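Local coordinates for protein sorbitol dehydrogenase (Gluconobacter oxydans, PDB 5ITG) that oxidises D-sorbitol, probably to L-sorbose, with an NADP cofactor, as a member of the mannitol dehydrogenase family, at residues W55-V60 / G99-Y104. Residues are numbered along the deposited sequence; the frame is centred on the assembly and turned at random.
Sequences WAIVGV and GALRDY
Ala100 O accepts a nearly straight bond from Ile57 N (2.8 Å, 166° at the hydrogen), the first rung between two parallel strands of the Rossmann domain, while the Ala100 methyl lies more loosely against Ile57 CD1. Leu101 pairs with Ile57, the two side chains crossing at about a right angle. With CG anti to the backbone N (chi1 -175°), Leu101 brings CD1 over the neighbouring strand, 4.1 Å from Ile57 CG2 and 3.5 Å from Gly59 N; the methyl sits close over Gly59, which has no side chain there. Arg102 N closes the Ile57 pair by bonding Ile57 O (2.9 Å, in the carbonyl plane); beyond it the strand holds one residue more than its neighbour, a bulge between the Leu101 and Tyr104 pairs. The Arg102 chain bends at chi2 and chi3, laying CG 3.8 Å from Ala56 CB and turning the guanidinium back so that NE meets Gly99 O edge-on (2.7 Å); NH2 adds a weak bond there and a hydrogen bond to Asp79 O. A leucine in its place would probably leave the carbonyls of Gly99 and Asp79 without these donors and the turn ahead of the bulge less firmly held. Asp103 O resumes the ladder at Gly59 N (2.7 Å), and its CB lies alongside Val58 CG1, while OD1 pairs with Lys76. Tyr104 CA sends a CH...O contact to Gly59 O (3.4 Å), and its ring stacks on Phe75 of helix 66-77. Three backbone bonds thus carry the pairing; the bulge shifts its register by one residue, at the price of a buried Asp103 N that finds no acceptor.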
loop_
_atom_site.group_PDB
_atom_site.type_symbol
_atom_site.label_atom_id
_atom_site.label_comp_id
_atom_site.label_asym_id
_atom_site.label_seq_id
_atom_site.Cartn_x
_atom_site.Cartn_y
_atom_site.Cartn_z
ATOM N N TRP A 55 -6.139 5.653 22.999
ATOM C CA TRP A 55 -5.552 5.701 21.671
ATOM C C TRP A 55 -6.521 6.092 20.569
ATOM O O TRP A 55 -6.396 5.632 19.430
ATOM C CB TRP A 55 -4.900 4.358 21.350
ATOM C CG TRP A 55 -3.736 4.063 22.253
ATOM C CD1 TRP A 55 -3.708 3.191 23.304
ATOM C CD2 TRP A 55 -2.434 4.651 22.185
ATOM N NE1 TRP A 55 -2.466 3.196 23.892
ATOM C CE2 TRP A 55 -1.665 4.084 23.225
ATOM C CE3 TRP A 55 -1.842 5.603 21.344
ATOM C CZ2 TRP A 55 -0.328 4.437 23.446
ATOM C CZ3 TRP A 55 -0.513 5.951 21.561
ATOM C CH2 TRP A 55 0.230 5.369 22.605
ATOM N N ALA A 56 -7.488 6.942 20.905
ATOM C CA ALA A 56 -8.450 7.409 19.915
ATOM C C ALA A 56 -7.651 8.178 18.882
ATOM O O ALA A 56 -6.530 8.605 19.159
ATOM C CB ALA A 56 -9.487 8.324 20.562
ATOM N N ILE A 57 -8.223 8.369 17.701
ATOM C CA ILE A 57 -7.518 9.074 16.635
ATOM C C ILE A 57 -8.153 10.412 16.267
ATOM O O ILE A 57 -9.360 10.506 16.105
ATOM C CB ILE A 57 -7.461 8.215 15.343
ATOM C CG1 ILE A 57 -6.792 6.865 15.626
ATOM C CG2 ILE A 57 -6.684 8.948 14.267
ATOM C CD1 ILE A 57 -6.927 5.869 14.467
ATOM N N VAL A 58 -7.322 11.441 16.135
ATOM C CA VAL A 58 -7.791 12.760 15.726
ATOM C C VAL A 58 -7.308 12.905 14.286
ATOM O O VAL A 58 -6.106 12.953 14.042
ATOM C CB VAL A 58 -7.157 13.892 16.566
ATOM C CG1 VAL A 58 -7.637 15.239 16.055
ATOM C CG2 VAL A 58 -7.512 13.722 18.035
ATOM N N GLY A 59 -8.236 12.962 13.338
ATOM C CA GLY A 59 -7.844 13.076 11.943
ATOM C C GLY A 59 -7.665 14.501 11.458
ATOM O O GLY A 59 -8.392 15.405 11.874
ATOM N N VAL A 60 -6.698 14.706 10.569
ATOM C CA VAL A 60 -6.432 16.032 10.028
ATOM C C VAL A 60 -6.293 16.026 8.510
ATOM O O VAL A 60 -5.518 15.252 7.947
ATOM C CB VAL A 60 -5.134 16.635 10.620
ATOM C CG1 VAL A 60 -4.918 18.041 10.073
ATOM C CG2 VAL A 60 -5.213 16.662 12.132
ATOM N N GLY A 99 -15.540 3.422 15.414
ATOM C CA GLY A 99 -15.544 4.570 16.304
ATOM C C GLY A 99 -14.190 5.144 16.705
ATOM O O GLY A 99 -14.136 6.144 17.422
ATOM N N ALA A 100 -13.100 4.543 16.231
ATOM C CA ALA A 100 -11.753 5.000 16.581
ATOM C C ALA A 100 -11.420 6.460 16.242
ATOM O O ALA A 100 -10.661 7.107 16.965
ATOM C CB ALA A 100 -10.710 4.075 15.949
ATOM N N LEU A 101 -11.974 6.965 15.145
ATOM C CA LEU A 101 -11.733 8.342 14.709
ATOM C C LEU A 101 -12.695 9.246 15.471
ATOM O O LEU A 101 -13.881 9.296 15.150
ATOM C CB LEU A 101 -11.984 8.460 13.204
ATOM C CG LEU A 101 -11.694 9.788 12.504
ATOM C CD1 LEU A 101 -10.218 10.141 12.634
ATOM C CD2 LEU A 101 -12.084 9.666 11.044
ATOM N N ARG A 102 -12.183 9.962 16.471
ATOM C CA ARG A 102 -13.031 10.812 17.299
ATOM C C ARG A 102 -13.164 12.275 16.899
ATOM O O ARG A 102 -14.006 12.990 17.435
ATOM C CB ARG A 102 -12.587 10.716 18.762
ATOM C CG ARG A 102 -12.906 9.374 19.423
ATOM C CD ARG A 102 -14.412 9.130 19.518
ATOM N NE ARG A 102 -14.966 8.509 18.315
ATOM C CZ ARG A 102 -16.022 8.968 17.645
ATOM N NH1 ARG A 102 -16.647 10.065 18.054
ATOM N NH2 ARG A 102 -16.461 8.324 16.570
ATOM N N ASP A 103 -12.337 12.730 15.968
ATOM C CA ASP A 103 -12.436 14.107 15.510
ATOM C C ASP A 103 -11.784 14.215 14.144
ATOM O O ASP A 103 -10.847 13.474 13.833
ATOM C CB ASP A 103 -11.744 15.064 16.485
ATOM C CG ASP A 103 -12.362 16.460 16.472
ATOM O OD1 ASP A 103 -12.992 16.834 15.457
ATOM O OD2 ASP A 103 -12.208 17.185 17.480
ATOM N N TYR A 104 -12.294 15.131 13.330
ATOM C CA TYR A 104 -11.762 15.358 11.995
ATOM C C TYR A 104 -11.577 16.863 11.834
ATOM O O TYR A 104 -12.552 17.617 11.795
ATOM C CB TYR A 104 -12.735 14.822 10.944
ATOM C CG TYR A 104 -12.223 14.887 9.522
ATOM C CD1 TYR A 104 -12.062 16.109 8.868
ATOM C CD2 TYR A 104 -11.900 13.721 8.827
ATOM C CE1 TYR A 104 -11.589 16.167 7.552
ATOM C CE2 TYR A 104 -11.427 13.767 7.514
ATOM C CZ TYR A 104 -11.273 14.990 6.883
ATOM O OH TYR A 104 -10.804 15.032 5.591
#